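Local coordinates for protein 3-methyladenine DNA glycosylase (Helicobacter pylori, PDB 1PU8) that probably excises alkylated bases such as 3-methyladenine from DNA, as a helix-hairpin-helix glycosylase of the base excision repair family, at residues P21-P26 with L198-H203. Residues are numbered along the deposited sequence; the frame is centred on the assembly and turned at random.
With EA1 (3H-imidazo[2,1-I]purine), chain C.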
loop_
_atom_site.group_PDB
_atom_site.type_symbol
_atom_site.label_atom_id
_atom_site.label_comp_id
_atom_site.label_asym_id
_atom_site.label_seq_id
_atom_site.Cartn_x
_atom_site.Cartn_y
_atom_site.Cartn_z
ATOM N N PRO A 21 8.841 9.534 4.710
ATOM C CA PRO A 21 9.894 9.032 3.815
ATOM C C PRO A 21 9.508 9.260 2.349
ATOM O O PRO A 21 8.385 9.644 2.040
ATOM C CB PRO A 21 9.991 7.525 4.141
ATOM C CG PRO A 21 8.750 7.180 4.891
ATOM C CD PRO A 21 8.149 8.459 5.445
ATOM N N ALA A 22 10.447 9.021 1.456
ATOM C CA ALA A 22 10.268 9.303 0.036
ATOM C C ALA A 22 9.000 8.682 -0.606
ATOM O O ALA A 22 8.372 9.321 -1.442
ATOM C CB ALA A 22 11.543 8.903 -0.746
ATOM N N TRP A 23 8.655 7.456 -0.228
ATOM C CA TRP A 23 7.478 6.783 -0.763
ATOM C C TRP A 23 6.301 6.777 0.207
ATOM O O TRP A 23 5.323 6.042 -0.002
ATOM C CB TRP A 23 7.801 5.337 -1.141
ATOM C CG TRP A 23 8.578 5.209 -2.385
ATOM C CD1 TRP A 23 9.860 5.618 -2.598
ATOM C CD2 TRP A 23 8.127 4.633 -3.612
ATOM N NE1 TRP A 23 10.230 5.333 -3.889
ATOM C CE2 TRP A 23 9.190 4.715 -4.528
ATOM C CE3 TRP A 23 6.927 4.032 -4.029
ATOM C CZ2 TRP A 23 9.086 4.249 -5.845
ATOM C CZ3 TRP A 23 6.830 3.565 -5.340
ATOM C CH2 TRP A 23 7.907 3.680 -6.228
ATOM N N TRP A 24 6.396 7.595 1.253
ATOM C CA TRP A 24 5.349 7.762 2.269
ATOM C C TRP A 24 5.173 6.585 3.188
ATOM O O TRP A 24 5.317 6.736 4.395
ATOM C CB TRP A 24 3.993 8.156 1.689
ATOM C CG TRP A 24 2.934 8.276 2.759
ATOM C CD1 TRP A 24 2.883 9.196 3.783
ATOM C CD2 TRP A 24 1.794 7.431 2.931
ATOM N NE1 TRP A 24 1.767 8.979 4.554
ATOM C CE2 TRP A 24 1.083 7.901 4.049
ATOM C CE3 TRP A 24 1.288 6.330 2.234
ATOM C CZ2 TRP A 24 -0.110 7.315 4.479
ATOM C CZ3 TRP A 24 0.100 5.751 2.662
ATOM C CH2 TRP A 24 -0.586 6.248 3.764
ATOM N N TRP A 25 4.836 5.434 2.613
ATOM C CA TRP A 25 4.798 4.180 3.332
ATOM C C TRP A 25 6.205 3.829 3.854
ATOM O O TRP A 25 7.143 3.691 3.077
ATOM C CB TRP A 25 4.335 3.071 2.380
ATOM C CG TRP A 25 3.673 1.901 3.054
ATOM C CD1 TRP A 25 4.248 1.020 3.934
ATOM C CD2 TRP A 25 2.318 1.474 2.890
ATOM N NE1 TRP A 25 3.331 0.076 4.329
ATOM C CE2 TRP A 25 2.134 0.329 3.705
ATOM C CE3 TRP A 25 1.229 1.941 2.129
ATOM C CZ2 TRP A 25 0.901 -0.353 3.791
ATOM C CZ3 TRP A 25 -0.003 1.262 2.212
ATOM C CH2 TRP A 25 -0.149 0.133 3.045
ATOM N N PRO A 26 6.353 3.663 5.169
ATOM C CA PRO A 26 7.673 3.357 5.758
ATOM C C PRO A 26 8.124 1.989 5.311
ATOM O O PRO A 26 7.302 1.081 5.234
ATOM C CB PRO A 26 7.430 3.372 7.275
ATOM C CG PRO A 26 5.962 3.262 7.454
ATOM C CD PRO A 26 5.284 3.751 6.171
ATOM N N LEU A 198 5.113 9.051 -7.464
ATOM C CA LEU A 198 4.108 10.103 -7.444
ATOM C C LEU A 198 2.767 9.576 -6.903
ATOM O O LEU A 198 2.166 10.203 -6.037
ATOM C CB LEU A 198 3.940 10.736 -8.832
ATOM C CG LEU A 198 3.038 11.981 -8.822
ATOM C CD1 LEU A 198 3.371 12.879 -10.014
ATOM C CD2 LEU A 198 1.525 11.620 -8.815
ATOM N N TYR A 199 2.310 8.432 -7.401
ATOM C CA TYR A 199 1.094 7.813 -6.888
ATOM C C TYR A 199 1.282 7.417 -5.443
ATOM O O TYR A 199 0.393 7.653 -4.632
ATOM C CB TYR A 199 0.726 6.549 -7.670
ATOM C CG TYR A 199 0.183 6.767 -9.072
ATOM C CD1 TYR A 199 0.405 5.812 -10.078
ATOM C CD2 TYR A 199 -0.569 7.903 -9.387
ATOM C CE1 TYR A 199 -0.085 5.993 -11.367
ATOM C CE2 TYR A 199 -1.073 8.092 -10.668
ATOM C CZ TYR A 199 -0.831 7.149 -11.648
ATOM O OH TYR A 199 -1.346 7.349 -12.898
ATOM N N ALA A 200 2.421 6.782 -5.127
ATOM C CA ALA A 200 2.728 6.440 -3.744
ATOM C C ALA A 200 2.510 7.671 -2.837
ATOM O O ALA A 200 1.865 7.586 -1.782
ATOM C CB ALA A 200 4.156 5.938 -3.622
ATOM N N ARG A 201 3.027 8.807 -3.273
ATOM C CA ARG A 201 2.938 10.050 -2.505
ATOM C C ARG A 201 1.562 10.698 -2.538
ATOM O O ARG A 201 1.099 11.243 -1.536
ATOM C CB ARG A 201 3.992 11.034 -2.972
ATOM C CG ARG A 201 5.416 10.598 -2.652
ATOM C CD ARG A 201 6.479 11.621 -3.021
ATOM N NE ARG A 201 6.351 12.827 -2.200
ATOM C CZ ARG A 201 7.057 13.049 -1.093
ATOM N NH1 ARG A 201 7.965 12.165 -0.675
ATOM N NH2 ARG A 201 6.877 14.181 -0.422
ATOM N N PHE A 202 0.905 10.619 -3.688
ATOM C CA PHE A 202 -0.399 11.255 -3.900
ATOM C C PHE A 202 -1.357 10.572 -2.926
ATOM O O PHE A 202 -2.063 11.246 -2.173
ATOM C CB PHE A 202 -0.829 11.057 -5.378
ATOM C CG PHE A 202 -2.019 11.887 -5.826
ATOM C CD1 PHE A 202 -2.353 11.924 -7.168
ATOM C CD2 PHE A 202 -2.790 12.630 -4.925
ATOM C CE1 PHE A 202 -3.431 12.672 -7.626
ATOM C CE2 PHE A 202 -3.879 13.394 -5.359
ATOM C CZ PHE A 202 -4.202 13.413 -6.710
ATOM N N HIS A 203 -1.383 9.232 -2.926
ATOM C CA HIS A 203 -2.267 8.533 -1.983
ATOM C C HIS A 203 -1.886 8.926 -0.557
ATOM O O HIS A 203 -2.766 9.187 0.264
ATOM C CB HIS A 203 -2.266 7.003 -2.173
ATOM C CG HIS A 203 -2.858 6.254 -1.016
ATOM N ND1 HIS A 203 -4.203 6.289 -0.711
ATOM C CD2 HIS A 203 -2.288 5.449 -0.086
ATOM C CE1 HIS A 203 -4.439 5.513 0.333
ATOM N NE2 HIS A 203 -3.294 4.994 0.735
HETATM N N7 EA1 C . -2.352 4.201 6.637
HETATM C C8 EA1 C . -2.559 3.101 5.836
HETATM C C5 EA1 C . -1.045 4.484 6.515
HETATM C C4 EA1 C . -0.485 3.487 5.599
HETATM N N3 EA1 C . 0.907 3.469 5.220
HETATM N N9 EA1 C . -1.428 2.652 5.196
HETATM C C6 EA1 C . -0.114 5.396 6.985
HETATM N N6 EA1 C . -0.320 6.427 7.835
HETATM C C11 EA1 C . 0.948 7.136 8.053
HETATM N N1 EA1 C . 1.231 5.339 6.577
HETATM C C10 EA1 C . 1.919 6.342 7.190
HETATM C C2 EA1 C . 1.722 4.408 5.731
#
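Residues 21-26 run as a loop against the last turns of helix 195-203, nearest where CA atoms of Trp23 and Ala200 lie 5.6 Å apart. Pro21 to Trp24 form a type I beta turn, closed by Trp24 N to Pro21 O. Ala22 O receives Arg201 NH1 at 3.0 Å; the oxygen lies near the guanidinium plane, whereas the donor stands above the carbonyl plane. A bend at chi3 (66°) folds the arginine to this oxygen, which Gln197 also donates to, so two side chains grip one carbonyl. Ala200 CB packs against Trp23 CE3 at 3.4 Å. Trp24, its CG turned away from the backbone N (chi1 178°), sets its ring between His203 and the bound ethenoadenine base; CZ3 meets His203 CD2 at 3.7 Å, the ring planes nearly perpendicular (87°). One Trp24 face covers the base, CZ2 to C6 of EA1 3.2 Å, while the base turns its N3 edge onto one face of Trp25, CD2 to N3 of EA1 3.4 Å. The loop supplies aromatic walls of the base pocket, and Glu208 holds Trp24 NE1. It joins helix 4-12 to helix 31-39, and helix 195-203 packs through Leu198 and Phe202 on helices 4-12 and 167-180.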